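Local structure of lysine cyclodeaminase (Streptomyces pristinaespiralis, 5YU3) at residues T207-V213 with L237-L243; F252-P258 with G276-L282; A261-C267 with F299-G303. The protein catalyses the NAD-dependent cyclisation and deamination of L-lysine, releasing ammonia, and also recognises L-ornithine and L-2,4-diaminobutyric acid. All blocks are in the same frame, centred on the assembly; numbering follows the deposited sequence.

How the interactions relate
Followed from the N terminus, the chain first leaves strand 204-207, and interaction 1 closes the excursion through strand 229-232 by joining the loop 207-213 to 237-243 beside NAD. It is complete before the other two begin. Those two cross: strand 252-255 opens interaction 2, the segment 261-267 opens interaction 3, then 276-282 closes the former and 299-303 the latter. Strands 252-255 and 297-300 are neighbours in the parallel sheet, where Thr254 O receives Asp300 N, and Asp256 OD2 receives Gly303 N. Glu266 of interaction 3 reaches back to the backbone of Glu242 and Leu243, so cofactor loop, sodium site and sheet edge are tied together.

Interaction 1: T207-V213 with L237-L243. With NAD (nicotinamide-adenine-dinucleotide), chain F.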
# COMPACT_ATOMS: atom_id res chain seq x y z
N THR A 207 2.90 -27.77 1.67
CA THR A 207 1.50 -27.53 1.97
C THR A 207 1.14 -26.13 1.50
O THR A 207 1.85 -25.17 1.83
CB THR A 207 1.18 -27.70 3.47
OG1 THR A 207 1.87 -26.71 4.24
CG2 THR A 207 1.61 -29.09 3.95
N ALA A 208 0.08 -26.02 0.70
CA ALA A 208 -0.30 -24.72 0.14
C ALA A 208 -1.81 -24.79 -0.10
O ALA A 208 -2.29 -25.02 -1.21
CB ALA A 208 0.46 -24.39 -1.15
N THR A 209 -2.56 -24.62 1.00
CA THR A 209 -4.00 -24.79 0.99
C THR A 209 -4.69 -23.48 1.34
O THR A 209 -4.10 -22.59 1.96
CB THR A 209 -4.46 -25.84 2.02
OG1 THR A 209 -4.38 -25.26 3.33
CG2 THR A 209 -3.56 -27.07 1.96
N SER A 210 -5.97 -23.41 0.99
CA SER A 210 -6.86 -22.34 1.46
C SER A 210 -7.68 -22.81 2.66
O SER A 210 -8.85 -22.45 2.80
CB SER A 210 -7.76 -21.86 0.33
OG SER A 210 -8.40 -22.97 -0.29
N VAL A 211 -7.08 -23.63 3.53
CA VAL A 211 -7.78 -24.10 4.73
C VAL A 211 -8.17 -22.90 5.58
O VAL A 211 -7.43 -21.91 5.68
CB VAL A 211 -6.92 -25.09 5.52
CG1 VAL A 211 -5.71 -24.41 6.15
CG2 VAL A 211 -7.75 -25.80 6.61
N ALA A 212 -9.35 -22.98 6.19
CA ALA A 212 -9.86 -21.87 6.99
C ALA A 212 -9.16 -21.80 8.35
O ALA A 212 -8.50 -22.74 8.80
CB ALA A 212 -11.37 -22.01 7.18
N VAL A 213 -9.31 -20.63 8.99
CA VAL A 213 -8.79 -20.43 10.34
C VAL A 213 -9.33 -21.53 11.25
O VAL A 213 -10.53 -21.79 11.28
CB VAL A 213 -9.18 -19.03 10.85
CG1 VAL A 213 -9.00 -18.94 12.38
CG2 VAL A 213 -8.38 -17.96 10.14
N LEU A 237 -4.75 -15.51 6.99
CA LEU A 237 -5.36 -14.93 8.18
C LEU A 237 -4.64 -15.39 9.44
O LEU A 237 -4.12 -16.51 9.52
CB LEU A 237 -6.83 -15.32 8.27
CG LEU A 237 -7.71 -14.89 7.10
CD1 LEU A 237 -9.03 -15.65 7.10
CD2 LEU A 237 -7.98 -13.39 7.17
N VAL A 238 -4.60 -14.51 10.44
CA VAL A 238 -4.16 -14.93 11.76
C VAL A 238 -5.05 -16.07 12.22
O VAL A 238 -6.28 -16.02 12.07
CB VAL A 238 -4.18 -13.75 12.74
CG1 VAL A 238 -4.01 -14.24 14.17
CG2 VAL A 238 -3.09 -12.75 12.38
N GLY A 239 -4.44 -17.14 12.74
CA GLY A 239 -5.16 -18.31 13.19
C GLY A 239 -5.23 -19.43 12.17
O GLY A 239 -5.74 -20.51 12.49
N LYS A 240 -4.76 -19.20 10.95
CA LYS A 240 -4.68 -20.23 9.92
C LYS A 240 -3.33 -20.91 10.03
O LYS A 240 -2.29 -20.24 9.96
CB LYS A 240 -4.87 -19.63 8.53
CG LYS A 240 -4.75 -20.65 7.38
CD LYS A 240 -3.54 -20.37 6.49
CE LYS A 240 -3.54 -21.29 5.26
NZ LYS A 240 -4.75 -21.08 4.40
N THR A 241 -3.34 -22.22 10.23
CA THR A 241 -2.13 -23.03 10.21
C THR A 241 -2.41 -24.30 9.42
O THR A 241 -3.57 -24.66 9.18
CB THR A 241 -1.66 -23.41 11.62
OG1 THR A 241 -2.73 -24.09 12.30
CG2 THR A 241 -1.26 -22.16 12.42
N GLU A 242 -1.34 -24.99 9.04
CA GLU A 242 -1.46 -26.20 8.24
C GLU A 242 -0.82 -27.42 8.87
O GLU A 242 -1.22 -28.54 8.52
CB GLU A 242 -0.82 -25.98 6.85
CG GLU A 242 -1.56 -24.93 6.03
CD GLU A 242 -0.95 -24.71 4.66
OE1 GLU A 242 0.29 -24.65 4.55
OE2 GLU A 242 -1.74 -24.60 3.70
N LEU A 243 0.14 -27.26 9.78
CA LEU A 243 0.87 -28.43 10.24
C LEU A 243 0.46 -28.80 11.67
O LEU A 243 0.02 -27.95 12.45
CB LEU A 243 2.38 -28.22 10.20
CG LEU A 243 3.02 -27.93 8.84
CD1 LEU A 243 4.54 -27.83 8.97
CD2 LEU A 243 2.65 -29.04 7.86
PA NAD F . -5.73 -21.78 -4.45
O1A NAD F . -7.13 -21.40 -4.08
O2A NAD F . -5.30 -21.75 -5.91
O5B NAD F . -5.48 -23.29 -3.96
C5B NAD F . -5.70 -23.65 -2.59
C4B NAD F . -6.15 -25.10 -2.59
O4B NAD F . -6.22 -25.57 -1.24
C3B NAD F . -7.56 -25.26 -3.17
O3B NAD F . -7.54 -26.14 -4.31
C2B NAD F . -8.36 -25.85 -2.02
O2B NAD F . -9.34 -26.80 -2.43
C1B NAD F . -7.28 -26.52 -1.20
N9A NAD F . -7.60 -26.81 0.21
C8A NAD F . -8.34 -26.07 1.08
N7A NAD F . -8.37 -26.68 2.31
C5A NAD F . -7.64 -27.81 2.21
C6A NAD F . -7.25 -28.92 3.10
N6A NAD F . -7.65 -28.96 4.39
N1A NAD F . -6.45 -29.89 2.59
C2A NAD F . -6.03 -29.90 1.31
N3A NAD F . -6.35 -28.93 0.44
C4A NAD F . -7.13 -27.89 0.83
O3 NAD F . -4.73 -20.84 -3.59
PN NAD F . -3.14 -20.71 -3.74
O1N NAD F . -2.58 -22.06 -4.12
O2N NAD F . -2.85 -19.50 -4.60
O5D NAD F . -2.69 -20.33 -2.24
C5D NAD F . -2.66 -21.33 -1.22
C4D NAD F . -2.11 -20.71 0.06
O4D NAD F . -0.80 -20.19 -0.17
C3D NAD F . -2.95 -19.53 0.53
O3D NAD F . -2.98 -19.53 1.98
C2D NAD F . -2.14 -18.33 0.08
O2D NAD F . -2.45 -17.13 0.81
C1D NAD F . -0.74 -18.85 0.34
N1N NAD F . 0.33 -18.12 -0.33
C2N NAD F . 1.51 -18.05 0.29
C3N NAD F . 2.58 -17.36 -0.28
C7N NAD F . 3.88 -17.32 0.44
O7N NAD F . 4.75 -16.55 0.09
N7N NAD F . 4.07 -18.18 1.46
C4N NAD F . 2.43 -16.78 -1.55
C5N NAD F . 1.19 -16.91 -2.18
C6N NAD F . 0.15 -17.60 -1.56
O HOH W 1 -6.09 -23.33 9.97
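Glu242 meets Thr207 and Thr209 with CG beside its own backbone N (chi1 -65°) and the chain extended beyond, while both threonines hold OG1 between backbone N and carbonyl carbon. The contact joins two loops that follow strands of the Rossmann-type NAD-binding domain. Thr207 OG1 donates to Glu242 OE1 at 2.6 Å from above the carboxylate plane. Glu242 OE2 takes two donors: Thr209 N arrives nearly along the C-O axis, and Thr209 OG1 donates at 2.7 Å to the anti lone pair of Glu242 OE2. Thr209 OG1 also accepts from Val211 N, an ST turn. Replacing Glu242 with an alanine would probably leave Thr209 N and both threonine hydroxyls without the carboxylate that takes all three bonds, freeing the cofactor loop to shift. Lys240, bent at chi2 and chi4, sends NZ to Thr209 O at 2.9 Å, above the carbonyl plane, and to Val211 O in the carbonyl plane; Asp236 adds a salt bridge. At the outer end, Val213 CG2 packs on Leu237 CB at 3.6 Å, crossing it at about a right angle. The loop carries the cofactor: Ser210 N donates to the adenosine ribose atom O4B of NAD at 3.1 Å.

Interaction 2: F252-P258 with G276-L282; sequences FVTADHP and GPQLAHL
Thr254 and Leu282 meet tip to tip where strand 252-255, an edge strand of the parallel sheet of the Rossmann-type domain within this chain, receives the turn leading into helix 279-284. From Thr254 CB outward, the beta carbon lies 3.3 Å from Pro277 O and also touches Leu282 CD1. The torsion chi1 of -179° swings one branch, OG1, away from the backbone N and over the turn, where it donates to Pro277 O at 2.7 Å. The hydroxyl lies in the carbonyl plane and on a lone pair of that oxygen, so a side chain of the strand holds the turn just before the helix. The other branch, CG2, lies against Leu282 CD1 as well, and the methyl of the leucine thus spans both branches of the threonine.

Backbone bonds flank this side-chain contact. Gly276 N binds Val253 O, and Leu279 N binds Ala255 O, tying the first turn of the helix to the end of the strand. A side chain on Gly276 would run into Val253 O and press on the Phe252 ring. That ring sits at the start of the strand, with CE1 at 3.9 Å from Pro277 CD and Leu282 CD1 near its edge; Leu133 of helix 115-133 also touches Phe252.

Beyond the strand, Pro258 at the start of helix 258-264 crosses Gln278 at about a right angle, its CG lying against both NE2 and CB of the glutamine. Asp256 turns elsewhere, to Gly303 and Thr302, which line the proline and NAD pockets. A water joins the two segments here, donating to Asp256 O and to Gln278 OE1 and accepting from Ala280 N at 2.9 Å.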
# COMPACT_ATOMS: atom_id res chain seq x y z
N PHE A 252 13.21 -28.97 12.98
CA PHE A 252 14.04 -27.78 12.82
C PHE A 252 13.27 -26.79 11.96
O PHE A 252 12.99 -27.09 10.79
CB PHE A 252 15.37 -28.17 12.17
CG PHE A 252 16.26 -26.98 11.81
CD1 PHE A 252 17.03 -26.36 12.78
CD2 PHE A 252 16.34 -26.53 10.50
CE1 PHE A 252 17.85 -25.30 12.46
CE2 PHE A 252 17.17 -25.45 10.17
CZ PHE A 252 17.92 -24.84 11.15
N VAL A 253 12.92 -25.63 12.51
CA VAL A 253 12.01 -24.69 11.86
C VAL A 253 12.76 -23.41 11.49
O VAL A 253 13.23 -22.69 12.37
CB VAL A 253 10.80 -24.37 12.75
CG1 VAL A 253 9.89 -23.39 12.04
CG2 VAL A 253 10.06 -25.64 13.12
N THR A 254 12.86 -23.13 10.19
CA THR A 254 13.42 -21.87 9.71
C THR A 254 12.30 -21.06 9.06
O THR A 254 11.55 -21.58 8.24
CB THR A 254 14.57 -22.09 8.72
OG1 THR A 254 15.10 -20.82 8.30
CG2 THR A 254 14.12 -22.88 7.49
N ALA A 255 12.17 -19.80 9.46
CA ALA A 255 11.16 -18.92 8.89
C ALA A 255 11.80 -17.98 7.87
O ALA A 255 12.97 -17.63 7.99
CB ALA A 255 10.48 -18.08 9.98
N ASP A 256 11.01 -17.58 6.86
CA ASP A 256 11.54 -16.58 5.95
C ASP A 256 11.63 -15.22 6.63
O ASP A 256 12.56 -14.45 6.35
CB ASP A 256 10.70 -16.51 4.65
CG ASP A 256 9.21 -16.21 4.86
OD1 ASP A 256 8.68 -16.07 6.00
OD2 ASP A 256 8.52 -16.14 3.81
N HIS A 257 10.74 -14.96 7.56
CA HIS A 257 10.61 -13.64 8.19
C HIS A 257 10.12 -13.93 9.59
O HIS A 257 8.92 -14.15 9.80
CB HIS A 257 9.64 -12.76 7.41
CG HIS A 257 9.63 -11.32 7.81
ND1 HIS A 257 9.35 -10.91 9.10
CD2 HIS A 257 9.83 -10.20 7.09
CE1 HIS A 257 9.39 -9.58 9.15
NE2 HIS A 257 9.69 -9.13 7.94
N PRO A 258 11.02 -14.01 10.58
CA PRO A 258 10.60 -14.48 11.91
C PRO A 258 9.40 -13.74 12.50
O PRO A 258 8.45 -14.39 12.96
CB PRO A 258 11.86 -14.29 12.74
CG PRO A 258 13.03 -14.39 11.64
CD PRO A 258 12.52 -13.90 10.53
N GLY A 276 14.50 -21.85 14.72
CA GLY A 276 15.84 -21.92 14.17
C GLY A 276 16.22 -20.61 13.51
O GLY A 276 15.43 -19.66 13.44
N PRO A 277 17.46 -20.53 13.03
CA PRO A 277 17.87 -19.32 12.31
C PRO A 277 17.04 -19.14 11.05
O PRO A 277 16.68 -20.10 10.38
CB PRO A 277 19.34 -19.58 11.99
CG PRO A 277 19.72 -20.85 12.90
CD PRO A 277 18.61 -21.51 13.09
N GLN A 278 16.72 -17.88 10.75
CA GLN A 278 15.88 -17.56 9.60
C GLN A 278 16.58 -17.94 8.30
O GLN A 278 17.80 -18.14 8.25
CB GLN A 278 15.54 -16.07 9.58
CG GLN A 278 16.72 -15.15 9.32
CD GLN A 278 16.36 -13.67 9.49
OE1 GLN A 278 16.16 -12.95 8.51
NE2 GLN A 278 16.29 -13.22 10.74
N LEU A 279 15.79 -18.04 7.22
CA LEU A 279 16.31 -18.55 5.96
C LEU A 279 17.48 -17.71 5.45
O LEU A 279 18.48 -18.27 4.97
CB LEU A 279 15.18 -18.59 4.92
CG LEU A 279 15.55 -19.06 3.50
CD1 LEU A 279 16.13 -20.46 3.53
CD2 LEU A 279 14.32 -18.99 2.62
N ALA A 280 17.41 -16.38 5.59
CA ALA A 280 18.51 -15.53 5.15
C ALA A 280 19.82 -15.93 5.83
O ALA A 280 20.88 -15.92 5.20
CB ALA A 280 18.21 -14.06 5.43
N HIS A 281 19.76 -16.28 7.12
CA HIS A 281 20.99 -16.66 7.80
C HIS A 281 21.53 -17.99 7.28
O HIS A 281 22.75 -18.15 7.12
CB HIS A 281 20.79 -16.72 9.31
CG HIS A 281 22.06 -16.94 10.09
ND1 HIS A 281 22.41 -18.16 10.63
CD2 HIS A 281 23.09 -16.10 10.35
CE1 HIS A 281 23.58 -18.05 11.23
NE2 HIS A 281 24.02 -16.82 11.06
N LEU A 282 20.64 -18.94 7.00
CA LEU A 282 21.06 -20.20 6.39
C LEU A 282 21.75 -19.95 5.05
O LEU A 282 22.74 -20.61 4.72
CB LEU A 282 19.87 -21.14 6.21
CG LEU A 282 19.00 -21.52 7.41
CD1 LEU A 282 18.09 -22.67 7.06
CD2 LEU A 282 19.85 -21.84 8.60
O HOH W 2 13.31 -18.86 11.79
O HOH W 3 15.25 -14.59 6.34

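Interaction 3: A261-C267 with F299-G303; sequences ALREGEC and FDSTG. With NA (sodium ion), chain E; NAD (nicotinamide-adenine-dinucleotide), chain F; PRO (proline), chain G.
The sodium site beside the nicotinamide end of the cofactor pocket is built on this contact, with Asp300 bridging the ion and the backbone of Glu266 and Cys267. With CG anti to N (chi1 -167°), the carboxylate of Asp300 extends across to the turn after helix 258-264. There OD1 accepts from Glu266 N at 2.8 Å on its syn side, 25° out of the carboxylate plane. OD2 accepts from Cys267 N, also at 2.8 Å, but from above the plane. Two successive amides therefore fix the rotation of the group while OD1 also binds sodium at 2.8 Å. Ser301 O lies 2.7 Å from the sodium ion as a second ligand, and Ala232 O and Gly234 O complete the site.

Close packing surrounds the carboxylate: Ala261 CB lies 3.4 Å from Asp300 OD2, and a side chain on Gly265 would strike that same oxygen. Thr302 CG2 rests on the CA atoms of Gly265 and Ala261. On the pocket side, the carboxamide N7N of NAD donates to Ser301 OG at 3.2 Å, and the nitrogen of the bound proline makes a weak bond to Thr302 O. Strand end, sodium ion and ligands thus meet at the C-terminal edge of a parallel sheet, the usual place for a cofactor and substrate site in a Rossmann-type fold.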
# COMPACT_ATOMS: atom_id res chain seq x y z
N ALA A 261 6.30 -14.65 10.62
CA ALA A 261 5.93 -16.05 10.80
C ALA A 261 5.31 -16.29 12.17
O ALA A 261 4.39 -17.10 12.31
CB ALA A 261 7.16 -16.94 10.61
N LEU A 262 5.79 -15.58 13.20
CA LEU A 262 5.20 -15.73 14.52
C LEU A 262 3.77 -15.23 14.54
O LEU A 262 2.96 -15.70 15.36
CB LEU A 262 6.05 -14.98 15.55
CG LEU A 262 7.33 -15.72 15.95
CD1 LEU A 262 8.32 -14.78 16.63
CD2 LEU A 262 6.98 -16.89 16.89
N ARG A 263 3.43 -14.30 13.64
CA ARG A 263 2.09 -13.74 13.55
C ARG A 263 1.18 -14.51 12.60
O ARG A 263 -0.01 -14.70 12.92
CB ARG A 263 2.17 -12.27 13.11
CG ARG A 263 0.83 -11.51 13.17
CD ARG A 263 1.01 -10.03 12.81
NE ARG A 263 1.20 -9.84 11.37
CZ ARG A 263 1.32 -8.66 10.77
NH1 ARG A 263 1.28 -7.54 11.49
NH2 ARG A 263 1.48 -8.59 9.45
N GLU A 264 1.69 -14.94 11.44
CA GLU A 264 0.86 -15.48 10.37
C GLU A 264 1.31 -16.82 9.81
O GLU A 264 0.62 -17.37 8.94
CB GLU A 264 0.77 -14.49 9.20
CG GLU A 264 0.03 -13.21 9.51
CD GLU A 264 0.48 -12.07 8.61
OE1 GLU A 264 0.75 -12.32 7.41
OE2 GLU A 264 0.56 -10.93 9.09
N GLY A 265 2.46 -17.35 10.23
CA GLY A 265 2.96 -18.62 9.75
C GLY A 265 2.68 -19.76 10.71
O GLY A 265 1.93 -19.63 11.68
N GLU A 266 3.30 -20.91 10.43
CA GLU A 266 3.23 -22.03 11.37
C GLU A 266 3.80 -21.65 12.72
O GLU A 266 3.41 -22.23 13.75
CB GLU A 266 4.00 -23.25 10.83
CG GLU A 266 3.39 -23.90 9.60
CD GLU A 266 1.96 -24.32 9.83
OE1 GLU A 266 1.68 -24.89 10.90
OE2 GLU A 266 1.10 -24.06 8.96
N CYS A 267 4.71 -20.68 12.75
CA CYS A 267 5.33 -20.28 14.02
C CYS A 267 4.34 -19.62 14.97
O CYS A 267 4.68 -19.41 16.14
CB CYS A 267 6.52 -19.35 13.73
SG CYS A 267 7.95 -20.25 13.07
N PHE A 299 10.31 -25.33 6.59
CA PHE A 299 10.49 -23.96 6.14
C PHE A 299 9.13 -23.29 6.26
O PHE A 299 8.18 -23.65 5.56
CB PHE A 299 11.01 -23.91 4.70
CG PHE A 299 10.90 -22.54 4.03
CD1 PHE A 299 11.27 -21.38 4.70
CD2 PHE A 299 10.45 -22.44 2.72
CE1 PHE A 299 11.19 -20.12 4.09
CE2 PHE A 299 10.38 -21.19 2.08
CZ PHE A 299 10.74 -20.02 2.77
N ASP A 300 9.02 -22.35 7.21
CA ASP A 300 7.79 -21.61 7.45
C ASP A 300 7.78 -20.40 6.53
O ASP A 300 8.44 -19.39 6.81
CB ASP A 300 7.71 -21.19 8.92
CG ASP A 300 6.33 -20.69 9.30
OD1 ASP A 300 5.38 -20.87 8.50
OD2 ASP A 300 6.18 -20.14 10.42
N SER A 301 7.02 -20.50 5.44
CA SER A 301 7.00 -19.50 4.38
C SER A 301 5.76 -18.63 4.55
O SER A 301 4.63 -19.14 4.62
CB SER A 301 7.01 -20.16 3.00
OG SER A 301 7.01 -19.20 1.95
N THR A 302 5.97 -17.31 4.62
CA THR A 302 4.88 -16.35 4.64
C THR A 302 4.92 -15.39 3.47
O THR A 302 3.88 -14.78 3.16
CB THR A 302 4.88 -15.54 5.95
OG1 THR A 302 6.09 -14.78 6.03
CG2 THR A 302 4.77 -16.48 7.15
N GLY A 303 6.07 -15.25 2.82
CA GLY A 303 6.26 -14.30 1.73
C GLY A 303 6.60 -12.93 2.27
O GLY A 303 6.01 -12.49 3.26
NA NA E . 3.45 -20.72 6.47
PA NAD F . -5.73 -21.78 -4.45
O1A NAD F . -7.13 -21.40 -4.08
O2A NAD F . -5.30 -21.75 -5.91
O5B NAD F . -5.48 -23.29 -3.96
C5B NAD F . -5.70 -23.65 -2.59
C4B NAD F . -6.15 -25.10 -2.59
O4B NAD F . -6.22 -25.57 -1.24
C3B NAD F . -7.56 -25.26 -3.17
O3B NAD F . -7.54 -26.14 -4.31
C2B NAD F . -8.36 -25.85 -2.02
O2B NAD F . -9.34 -26.80 -2.43
C1B NAD F . -7.28 -26.52 -1.20
N9A NAD F . -7.60 -26.81 0.21
C8A NAD F . -8.34 -26.07 1.08
N7A NAD F . -8.37 -26.68 2.31
C5A NAD F . -7.64 -27.81 2.21
C6A NAD F . -7.25 -28.92 3.10
N6A NAD F . -7.65 -28.96 4.39
N1A NAD F . -6.45 -29.89 2.59
C2A NAD F . -6.03 -29.90 1.31
N3A NAD F . -6.35 -28.93 0.44
C4A NAD F . -7.13 -27.89 0.83
O3 NAD F . -4.73 -20.84 -3.59
PN NAD F . -3.14 -20.71 -3.74
O1N NAD F . -2.58 -22.06 -4.12
O2N NAD F . -2.85 -19.50 -4.60
O5D NAD F . -2.69 -20.33 -2.24
C5D NAD F . -2.66 -21.33 -1.22
C4D NAD F . -2.11 -20.71 0.06
O4D NAD F . -0.80 -20.19 -0.17
C3D NAD F . -2.95 -19.53 0.53
O3D NAD F . -2.98 -19.53 1.98
C2D NAD F . -2.14 -18.33 0.08
O2D NAD F . -2.45 -17.13 0.81
C1D NAD F . -0.74 -18.85 0.34
N1N NAD F . 0.33 -18.12 -0.33
C2N NAD F . 1.51 -18.05 0.29
C3N NAD F . 2.58 -17.36 -0.28
C7N NAD F . 3.88 -17.32 0.44
O7N NAD F . 4.75 -16.55 0.09
N7N NAD F . 4.07 -18.18 1.46
C4N NAD F . 2.43 -16.78 -1.55
C5N NAD F . 1.19 -16.91 -2.18
C6N NAD F . 0.15 -17.60 -1.56
N PRO G . 0.97 -14.12 1.38
CA PRO G . 0.93 -13.76 -0.13
C PRO G . 2.24 -13.01 -0.54
O PRO G . 2.14 -12.40 -1.63
CB PRO G . -0.12 -13.04 -0.24
CG PRO G . -1.14 -13.74 0.80
CD PRO G . -0.44 -14.52 1.56
OXT PRO G . 3.33 -13.04 0.12